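Local atomic coordinates of malonyl coenzyme A-acyl carrier protein transacylase (Helicobacter pylori, PDB entry 2H1Y), a protein that probably catalyses transfer of the malonyl group from malonyl-CoA to holo acyl carrier protein, a step that supplies fatty acid synthesis. Residues Glu64-Ser69 against Gln73-Leu78; Ile279-Gly284 against Ile314-Glu319; Asp183-Leu188 against Val200-Met205. One frame throughout, in Å; residues are numbered along the deposited sequence.

Contact 1 (Glu64-Ser69 against Gln73-Leu78); sequences ELLKES and QPAIYL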
loop_
_atom_site.group_PDB
_atom_site.type_symbol
_atom_site.label_atom_id
_atom_site.label_comp_id
_atom_site.label_asym_id
_atom_site.label_seq_id
_atom_site.Cartn_x
_atom_site.Cartn_y
_atom_site.Cartn_z
ATOM N N GLU A 64 -16.738 -2.576 -12.507
ATOM C CA GLU A 64 -17.156 -1.224 -12.064
ATOM C C GLU A 64 -16.976 -0.917 -10.541
ATOM O O GLU A 64 -16.792 0.244 -10.162
ATOM C CB GLU A 64 -18.611 -0.922 -12.511
ATOM C CG GLU A 64 -18.919 0.538 -12.844
ATOM C CD GLU A 64 -18.243 1.002 -14.136
ATOM O OE1 GLU A 64 -17.142 1.588 -14.047
ATOM O OE2 GLU A 64 -18.802 0.767 -15.239
ATOM N N LEU A 65 -17.034 -1.944 -9.687
ATOM C CA LEU A 65 -16.955 -1.768 -8.218
ATOM C C LEU A 65 -15.505 -1.711 -7.697
ATOM O O LEU A 65 -15.148 -0.847 -6.879
ATOM C CB LEU A 65 -17.727 -2.893 -7.513
ATOM C CG LEU A 65 -18.294 -2.637 -6.119
ATOM C CD1 LEU A 65 -19.285 -1.491 -6.129
ATOM C CD2 LEU A 65 -18.954 -3.880 -5.581
ATOM N N LEU A 66 -14.686 -2.637 -8.191
ATOM C CA LEU A 66 -13.251 -2.687 -7.911
ATOM C C LEU A 66 -12.540 -1.358 -8.191
ATOM O O LEU A 66 -11.394 -1.157 -7.783
ATOM C CB LEU A 66 -12.614 -3.820 -8.728
ATOM C CG LEU A 66 -11.238 -4.447 -8.444
ATOM C CD1 LEU A 66 -10.159 -3.848 -9.325
ATOM C CD2 LEU A 66 -10.852 -4.414 -6.954
ATOM N N LYS A 67 -13.227 -0.456 -8.887
ATOM C CA LYS A 67 -12.703 0.881 -9.167
ATOM C C LYS A 67 -12.787 1.811 -7.967
ATOM O O LYS A 67 -12.045 2.784 -7.895
ATOM C CB LYS A 67 -13.437 1.502 -10.354
ATOM C CG LYS A 67 -12.775 1.182 -11.680
ATOM C CD LYS A 67 -13.768 1.241 -12.843
ATOM C CE LYS A 67 -13.225 0.498 -14.072
ATOM N NZ LYS A 67 -11.763 0.780 -14.309
ATOM N N GLU A 68 -13.694 1.519 -7.037
ATOM C CA GLU A 68 -13.863 2.351 -5.857
ATOM C C GLU A 68 -12.814 2.048 -4.790
ATOM O O GLU A 68 -12.544 0.885 -4.498
ATOM C CB GLU A 68 -15.285 2.219 -5.277
ATOM C CG GLU A 68 -16.412 2.880 -6.100
ATOM C CD GLU A 68 -15.929 4.055 -6.966
ATOM O OE1 GLU A 68 -15.394 3.803 -8.073
ATOM O OE2 GLU A 68 -16.082 5.221 -6.544
ATOM N N SER A 69 -12.226 3.110 -4.226
ATOM C CA SER A 69 -11.318 3.005 -3.080
ATOM C C SER A 69 -11.850 2.041 -2.020
ATOM O O SER A 69 -11.085 1.297 -1.427
ATOM C CB SER A 69 -11.055 4.379 -2.440
ATOM O OG SER A 69 -10.278 5.224 -3.281
ATOM N N GLN A 73 -9.014 -1.040 -1.831
ATOM C CA GLN A 73 -8.214 -1.196 -0.624
ATOM C C GLN A 73 -8.333 -2.622 -0.012
ATOM O O GLN A 73 -7.311 -3.277 0.205
ATOM C CB GLN A 73 -8.476 -0.042 0.350
ATOM C CG GLN A 73 -8.097 1.333 -0.263
ATOM C CD GLN A 73 -7.917 2.469 0.763
ATOM O OE1 GLN A 73 -7.814 2.242 1.967
ATOM N NE2 GLN A 73 -7.854 3.694 0.271
ATOM N N PRO A 74 -9.560 -3.135 0.210
ATOM C CA PRO A 74 -9.647 -4.518 0.690
ATOM C C PRO A 74 -9.304 -5.610 -0.324
ATOM O O PRO A 74 -8.965 -6.723 0.083
ATOM C CB PRO A 74 -11.103 -4.648 1.140
ATOM C CG PRO A 74 -11.835 -3.673 0.332
ATOM C CD PRO A 74 -10.895 -2.519 0.109
ATOM N N ALA A 75 -9.360 -5.320 -1.618
ATOM C CA ALA A 75 -8.968 -6.325 -2.612
ATOM C C ALA A 75 -7.456 -6.525 -2.573
ATOM O O ALA A 75 -6.956 -7.666 -2.566
ATOM C CB ALA A 75 -9.402 -5.902 -3.995
ATOM N N ILE A 76 -6.725 -5.407 -2.540
ATOM C CA ILE A 76 -5.270 -5.456 -2.437
ATOM C C ILE A 76 -4.924 -6.175 -1.130
ATOM O O ILE A 76 -4.133 -7.124 -1.127
ATOM C CB ILE A 76 -4.641 -4.050 -2.541
ATOM C CG1 ILE A 76 -4.969 -3.434 -3.898
ATOM C CG2 ILE A 76 -3.137 -4.110 -2.335
ATOM C CD1 ILE A 76 -4.639 -1.974 -4.029
ATOM N N TYR A 77 -5.552 -5.775 -0.020
ATOM C CA TYR A 77 -5.281 -6.504 1.228
ATOM C C TYR A 77 -5.483 -8.009 1.042
ATOM O O TYR A 77 -4.677 -8.817 1.519
ATOM C CB TYR A 77 -6.113 -5.995 2.409
ATOM C CG TYR A 77 -6.041 -6.907 3.644
ATOM C CD1 TYR A 77 -4.875 -6.992 4.428
ATOM C CD2 TYR A 77 -7.135 -7.699 4.008
ATOM C CE1 TYR A 77 -4.815 -7.834 5.539
ATOM C CE2 TYR A 77 -7.088 -8.535 5.110
ATOM C CZ TYR A 77 -5.935 -8.607 5.870
ATOM O OH TYR A 77 -5.935 -9.440 6.975
ATOM N N LEU A 78 -6.550 -8.374 0.340
ATOM C CA LEU A 78 -6.914 -9.777 0.187
ATOM C C LEU A 78 -5.799 -10.601 -0.439
ATOM O O LEU A 78 -5.371 -11.615 0.110
ATOM C CB LEU A 78 -8.156 -9.879 -0.668
ATOM C CG LEU A 78 -9.206 -10.929 -0.368
ATOM C CD1 LEU A 78 -10.071 -11.022 -1.614
ATOM C CD2 LEU A 78 -8.604 -12.303 0.048
#
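L66 and S69 meet A75 and Q73 in a buried contact, local in sequence, where the loop after helix 55-60 enters helix 69-90. The loop makes a type I turn from L65 to E68, closed by E68 N to L65 O at 2.8 Å. E68 then takes the N-cap position. S69 begins the helix, and its O accepts the ordinary helix bond of the first turn from Q73 N at 3.1 Å. The same oxygen has Q73 CG beside it at 3.2 Å, because the side chain of Q73 leaves CB next to its own backbone N. P74 follows, and the helix is kinked there, since its nitrogen has no bond to the turn before. Farther along, where the loop residue L66 faces A75, the contact is apolar. L66 CD2 touches A75 CB at 3.6 Å, a single methyl-to-methyl meeting. The leucine carries CG anti to its N (chi1 -162°), which brings the branch end nearer the helix than its CB direction suggests. T72 OG1, between the segments, is bonded to the carbonyls of L66 and E68 and ties the turn to the helix. The polar ends of S69 and Q73 lead elsewhere. Q22 bonds S69 OG through NE2 and Q73 NE2 through OE1. R129 NH1 bonds Q73 OE1, so the amide is held at both ends. Together this is a turn leading into a helix N-terminus, set against the GQGSQ motif of the fabD family that contains Q22.

Contact 2 (Ile279-Gly284 against Ile314-Glu319); sequences IFFELG and IEFLEE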
loop_
_atom_site.group_PDB
_atom_site.type_symbol
_atom_site.label_atom_id
_atom_site.label_comp_id
_atom_site.label_asym_id
_atom_site.label_seq_id
_atom_site.Cartn_x
_atom_site.Cartn_y
_atom_site.Cartn_z
ATOM N N ILE A 279 17.256 -9.026 0.635
ATOM C CA ILE A 279 16.218 -9.285 -0.355
ATOM C C ILE A 279 14.846 -8.869 0.155
ATOM O O ILE A 279 14.623 -8.811 1.365
ATOM C CB ILE A 279 16.218 -10.794 -0.755
ATOM C CG1 ILE A 279 15.387 -11.027 -2.015
ATOM C CG2 ILE A 279 15.807 -11.706 0.437
ATOM C CD1 ILE A 279 15.826 -12.266 -2.785
ATOM N N PHE A 280 13.941 -8.589 -0.777
ATOM C CA PHE A 280 12.610 -8.118 -0.455
ATOM C C PHE A 280 11.596 -9.073 -1.053
ATOM O O PHE A 280 11.815 -9.586 -2.149
ATOM C CB PHE A 280 12.382 -6.732 -1.065
ATOM C CG PHE A 280 13.125 -5.619 -0.374
ATOM C CD1 PHE A 280 14.379 -5.216 -0.823
ATOM C CD2 PHE A 280 12.557 -4.953 0.723
ATOM C CE1 PHE A 280 15.077 -4.166 -0.176
ATOM C CE2 PHE A 280 13.238 -3.908 1.371
ATOM C CZ PHE A 280 14.500 -3.514 0.917
ATOM N N PHE A 281 10.487 -9.313 -0.346
ATOM C CA PHE A 281 9.350 -10.025 -0.949
ATOM C C PHE A 281 8.157 -9.081 -1.109
ATOM O O PHE A 281 7.615 -8.584 -0.125
ATOM C CB PHE A 281 8.930 -11.275 -0.148
ATOM C CG PHE A 281 10.012 -12.291 0.052
ATOM C CD1 PHE A 281 10.158 -12.915 1.275
ATOM C CD2 PHE A 281 10.885 -12.630 -0.966
ATOM C CE1 PHE A 281 11.147 -13.866 1.488
ATOM C CE2 PHE A 281 11.884 -13.586 -0.774
ATOM C CZ PHE A 281 12.011 -14.207 0.458
ATOM N N GLU A 282 7.746 -8.812 -2.338
ATOM C CA GLU A 282 6.526 -8.036 -2.526
ATOM C C GLU A 282 5.358 -9.006 -2.413
ATOM O O GLU A 282 5.156 -9.820 -3.322
ATOM C CB GLU A 282 6.498 -7.305 -3.874
ATOM C CG GLU A 282 5.385 -6.269 -3.961
ATOM C CD GLU A 282 5.504 -5.300 -5.128
ATOM O OE1 GLU A 282 4.676 -4.374 -5.205
ATOM O OE2 GLU A 282 6.410 -5.444 -5.971
ATOM N N LEU A 283 4.600 -8.925 -1.308
ATOM C CA LEU A 283 3.448 -9.812 -1.089
ATOM C C LEU A 283 2.158 -9.223 -1.601
ATOM O O LEU A 283 1.707 -8.181 -1.124
ATOM C CB LEU A 283 3.280 -10.180 0.380
ATOM C CG LEU A 283 4.493 -10.814 1.032
ATOM C CD1 LEU A 283 4.159 -11.111 2.466
ATOM C CD2 LEU A 283 4.908 -12.059 0.288
ATOM N N GLY A 284 1.554 -9.902 -2.570
ATOM C CA GLY A 284 0.320 -9.421 -3.156
ATOM C C GLY A 284 0.443 -9.236 -4.646
ATOM O O GLY A 284 1.419 -9.676 -5.261
ATOM N N ILE A 314 9.563 -19.513 -2.348
ATOM C CA ILE A 314 9.866 -20.753 -1.628
ATOM C C ILE A 314 11.255 -21.299 -1.960
ATOM O O ILE A 314 11.983 -21.684 -1.058
ATOM C CB ILE A 314 8.835 -21.877 -1.898
ATOM C CG1 ILE A 314 7.423 -21.433 -1.526
ATOM C CG2 ILE A 314 9.195 -23.115 -1.107
ATOM C CD1 ILE A 314 6.312 -22.364 -2.061
ATOM N N GLU A 315 11.617 -21.340 -3.242
ATOM C CA GLU A 315 12.951 -21.835 -3.649
ATOM C C GLU A 315 14.030 -21.018 -2.995
ATOM O O GLU A 315 15.066 -21.546 -2.622
ATOM C CB GLU A 315 13.167 -21.739 -5.157
ATOM C CG GLU A 315 12.163 -22.484 -5.996
ATOM C CD GLU A 315 12.456 -22.369 -7.492
ATOM O OE1 GLU A 315 11.588 -21.825 -8.239
ATOM O OE2 GLU A 315 13.557 -22.826 -7.903
ATOM N N PHE A 316 13.802 -19.717 -2.876
ATOM C CA PHE A 316 14.839 -18.861 -2.346
ATOM C C PHE A 316 15.110 -19.210 -0.887
ATOM O O PHE A 316 16.272 -19.320 -0.471
ATOM C CB PHE A 316 14.490 -17.382 -2.478
ATOM C CG PHE A 316 15.459 -16.500 -1.771
ATOM C CD1 PHE A 316 16.577 -16.019 -2.423
ATOM C CD2 PHE A 316 15.292 -16.202 -0.427
ATOM C CE1 PHE A 316 17.495 -15.233 -1.757
ATOM C CE2 PHE A 316 16.215 -15.414 0.239
ATOM C CZ PHE A 316 17.317 -14.933 -0.431
ATOM N N LEU A 317 14.026 -19.375 -0.127
ATOM C CA LEU A 317 14.113 -19.751 1.276
ATOM C C LEU A 317 14.750 -21.126 1.467
ATOM O O LEU A 317 15.571 -21.282 2.358
ATOM C CB LEU A 317 12.737 -19.701 1.945
ATOM C CG LEU A 317 11.960 -18.383 2.049
ATOM C CD1 LEU A 317 10.646 -18.637 2.753
ATOM C CD2 LEU A 317 12.735 -17.271 2.746
ATOM N N GLU A 318 14.390 -22.107 0.632
ATOM C CA GLU A 318 15.003 -23.444 0.704
ATOM C C GLU A 318 16.514 -23.361 0.523
ATOM O O GLU A 318 17.270 -24.050 1.210
ATOM C CB GLU A 318 14.441 -24.425 -0.343
ATOM C CG GLU A 318 12.930 -24.641 -0.326
ATOM C CD GLU A 318 12.458 -25.783 0.586
ATOM O OE1 GLU A 318 13.124 -26.085 1.613
ATOM O OE2 GLU A 318 11.381 -26.360 0.266
ATOM N N GLU A 319 16.958 -22.526 -0.407
ATOM C CA GLU A 319 18.389 -22.386 -0.629
ATOM C C GLU A 319 19.121 -21.482 0.363
ATOM O O GLU A 319 20.123 -21.905 0.953
ATOM C CB GLU A 319 18.678 -21.945 -2.052
ATOM C CG GLU A 319 20.131 -22.122 -2.409
ATOM C CD GLU A 319 20.408 -21.753 -3.840
ATOM O OE1 GLU A 319 19.423 -21.691 -4.620
ATOM O OE2 GLU A 319 21.602 -21.526 -4.168
#
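The strand bearing I279 and F281 and the helical segment bearing F316 and L317 run roughly antiparallel, at 149°, with axes 11.5 Å apart at closest approach. I279 and F281 lie two apart on the strand and both point at the helix. I279 and F316 reach for each other from opposite directions. I279 CD1 sits over one face of the F316 ring, 3.9 Å from its centroid and 24° off the normal, a CH-pi contact shifted toward the rim. The other branch takes part too, with I279 CG2 at 3.7 Å from F316 CZ. Chi1 of F316, 172°, swings the ring away from its own N and across to the strand. F281 comes with its ring edge. Its CZ lies 3.9 Å from F316 CD2, near the F281 ring plane. The same F281 CZ is also 3.9 Å from the CD2 methyl of L317. Around them, F316 stacks on Y320, and the rings of F281 and Y15 meet. The backbone of F281 is bonded to A16 and L18 in the neighbouring strand. The contact itself is wholly apolar. Helix 307-320 is therefore fitted to this face of the mixed sheet by shape and dispersion, with no directional polar bond between the two segments.

Contact 3 (Asp183-Leu188 against Val200-Met205); sequences DDLKAL and VVFLEM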
loop_
_atom_site.group_PDB
_atom_site.type_symbol
_atom_site.label_atom_id
_atom_site.label_comp_id
_atom_site.label_asym_id
_atom_site.label_seq_id
_atom_site.Cartn_x
_atom_site.Cartn_y
_atom_site.Cartn_z
ATOM N N ASP A 183 -8.403 21.112 -10.806
ATOM C CA ASP A 183 -8.022 22.254 -11.636
ATOM C C ASP A 183 -6.734 22.879 -11.145
ATOM O O ASP A 183 -5.903 23.287 -11.956
ATOM C CB ASP A 183 -9.129 23.313 -11.693
ATOM C CG ASP A 183 -10.462 22.756 -12.180
ATOM O OD1 ASP A 183 -11.495 23.250 -11.684
ATOM O OD2 ASP A 183 -10.496 21.840 -13.044
ATOM N N ASP A 184 -6.569 22.938 -9.826
ATOM C CA ASP A 184 -5.377 23.518 -9.213
ATOM C C ASP A 184 -4.105 22.732 -9.542
ATOM O O ASP A 184 -3.028 23.317 -9.624
ATOM C CB ASP A 184 -5.560 23.633 -7.696
ATOM C CG ASP A 184 -6.475 24.777 -7.294
ATOM O OD1 ASP A 184 -6.009 25.935 -7.320
ATOM O OD2 ASP A 184 -7.644 24.524 -6.930
ATOM N N LEU A 185 -4.237 21.418 -9.728
ATOM C CA LEU A 185 -3.136 20.549 -10.172
ATOM C C LEU A 185 -2.954 20.656 -11.685
ATOM O O LEU A 185 -1.851 20.914 -12.210
ATOM C CB LEU A 185 -3.446 19.085 -9.830
ATOM C CG LEU A 185 -3.481 18.602 -8.383
ATOM C CD1 LEU A 185 -4.184 17.257 -8.297
ATOM C CD2 LEU A 185 -2.072 18.515 -7.824
ATOM N N LYS A 186 -4.077 20.434 -12.362
ATOM C CA LYS A 186 -4.238 20.484 -13.804
ATOM C C LYS A 186 -3.937 21.886 -14.334
ATOM O O LYS A 186 -4.431 22.255 -15.397
ATOM C CB LYS A 186 -5.707 20.119 -14.090
ATOM C CG LYS A 186 -6.069 19.507 -15.441
ATOM C CD LYS A 186 -7.597 19.233 -15.489
ATOM C CE LYS A 186 -8.107 18.958 -16.911
ATOM N NZ LYS A 186 -8.088 20.173 -17.798
ATOM N N ALA A 187 -3.148 22.665 -13.593
ATOM C CA ALA A 187 -2.889 24.073 -13.907
ATOM C C ALA A 187 -1.459 24.452 -13.577
ATOM O O ALA A 187 -1.004 25.543 -13.912
ATOM C CB ALA A 187 -3.855 24.982 -13.153
ATOM N N LEU A 188 -0.776 23.550 -12.883
ATOM C CA LEU A 188 0.644 23.647 -12.598
ATOM C C LEU A 188 1.485 23.131 -13.774
ATOM O O LEU A 188 2.712 23.271 -13.758
ATOM C CB LEU A 188 0.953 22.790 -11.373
ATOM C CG LEU A 188 1.159 23.268 -9.934
ATOM C CD1 LEU A 188 0.346 24.489 -9.555
ATOM C CD2 LEU A 188 0.830 22.082 -9.031
ATOM N N VAL A 200 3.462 13.908 -16.840
ATOM C CA VAL A 200 2.484 14.251 -15.803
ATOM C C VAL A 200 1.139 13.520 -15.992
ATOM O O VAL A 200 0.289 13.936 -16.781
ATOM C CB VAL A 200 2.280 15.788 -15.653
ATOM C CG1 VAL A 200 1.346 16.085 -14.521
ATOM C CG2 VAL A 200 3.578 16.494 -15.389
ATOM N N VAL A 201 0.958 12.434 -15.243
ATOM C CA VAL A 201 -0.233 11.581 -15.329
ATOM C C VAL A 201 -1.148 11.813 -14.129
ATOM O O VAL A 201 -0.695 11.783 -12.982
ATOM C CB VAL A 201 0.160 10.069 -15.337
ATOM C CG1 VAL A 201 -1.086 9.163 -15.320
ATOM C CG2 VAL A 201 1.064 9.739 -16.515
ATOM N N PHE A 202 -2.431 12.030 -14.392
ATOM C CA PHE A 202 -3.443 12.030 -13.340
ATOM C C PHE A 202 -3.872 10.617 -12.971
ATOM O O PHE A 202 -4.239 9.832 -13.838
ATOM C CB PHE A 202 -4.676 12.813 -13.784
ATOM C CG PHE A 202 -4.528 14.282 -13.644
ATOM C CD1 PHE A 202 -4.927 14.916 -12.471
ATOM C CD2 PHE A 202 -3.974 15.036 -14.676
ATOM C CE1 PHE A 202 -4.783 16.277 -12.327
ATOM C CE2 PHE A 202 -3.816 16.408 -14.543
ATOM C CZ PHE A 202 -4.225 17.032 -13.368
ATOM N N LEU A 203 -3.847 10.295 -11.685
ATOM C CA LEU A 203 -4.371 9.015 -11.226
ATOM C C LEU A 203 -5.890 9.003 -11.356
ATOM O O LEU A 203 -6.521 10.041 -11.496
ATOM C CB LEU A 203 -3.902 8.705 -9.798
ATOM C CG LEU A 203 -2.726 7.725 -9.628
ATOM C CD1 LEU A 203 -1.589 7.951 -10.617
ATOM C CD2 LEU A 203 -2.190 7.709 -8.214
ATOM N N GLU A 204 -6.468 7.816 -11.338
ATOM C CA GLU A 204 -7.882 7.644 -11.630
ATOM C C GLU A 204 -8.653 7.446 -10.334
ATOM O O GLU A 204 -8.735 6.325 -9.807
ATOM C CB GLU A 204 -8.054 6.438 -12.561
ATOM C CG GLU A 204 -9.428 6.294 -13.200
ATOM C CD GLU A 204 -9.357 5.550 -14.521
ATOM O OE1 GLU A 204 -10.102 4.552 -14.696
ATOM O OE2 GLU A 204 -8.536 5.969 -15.375
ATOM N N MET A 205 -9.199 8.545 -9.821
ATOM C CA MET A 205 -9.875 8.585 -8.522
ATOM C C MET A 205 -10.234 10.033 -8.188
ATOM O O MET A 205 -9.491 10.965 -8.535
ATOM C CB MET A 205 -8.979 8.006 -7.416
ATOM C CG MET A 205 -7.562 8.611 -7.381
ATOM S SD MET A 205 -6.366 7.645 -6.443
ATOM C CE MET A 205 -5.971 6.320 -7.603
#
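F202 points its ring at the backbone and inner side chain of K186, with L185 flanking it. The ring leads with CZ, which lies 3.5 Å from both K186 CA and K186 CB. K186 CA is at the ring edge near its plane, and K186 N is in that plane. F202 reaches this place with CG anti to its carbonyl carbon (chi1 -81°). Chi1 of K186, -154°, sets its chain across the phenylalanine at about a right angle. K186 CG is 3.9 Å from F202 CE2. Beyond CG the lysine chain leads away from the ring; CA, CB and CG do the packing. L185 crosses the ring obliquely, with its CB 4.0 Å from F202 CE1. The helix gives out here: K186 is the first residue to leave helical angles, and L188 N bonds L185 O at 2.9 Å. K182, one turn earlier, makes a cation-pi contact with F202. M145 touches both L185 and F202 from strand 142-148. Strand 199-202 is an outer strand of a four-stranded antiparallel sheet. Strand order and the two helical crossings fit the ferredoxin-like small subdomain of fabD proteins, in which this contact joins the end of helix 182-185, within the second crossing, to the last strand.

Contact 1 is buried. Contacts 2 and 3 are partly buried and lie on opposite sides of the chain centre, with their own centres about 37 Å apart. Contact 1 combines a helix backbone bond with one methyl contact. The other two are carried by aromatic rings: in contact 2 a face and an edge pack on apolar groups, while in contact 3 an edge meets lysine carbons and backbone. Helix 69-90 links contacts 1 and 2, since its Y84 and L87 touch L283 and its L87 also touches I314. Contact 3 belongs to the separate antiparallel sheet. It adjoins contact 1 through K67 NZ and E204 OE1, 4.1 Å apart, in packing only.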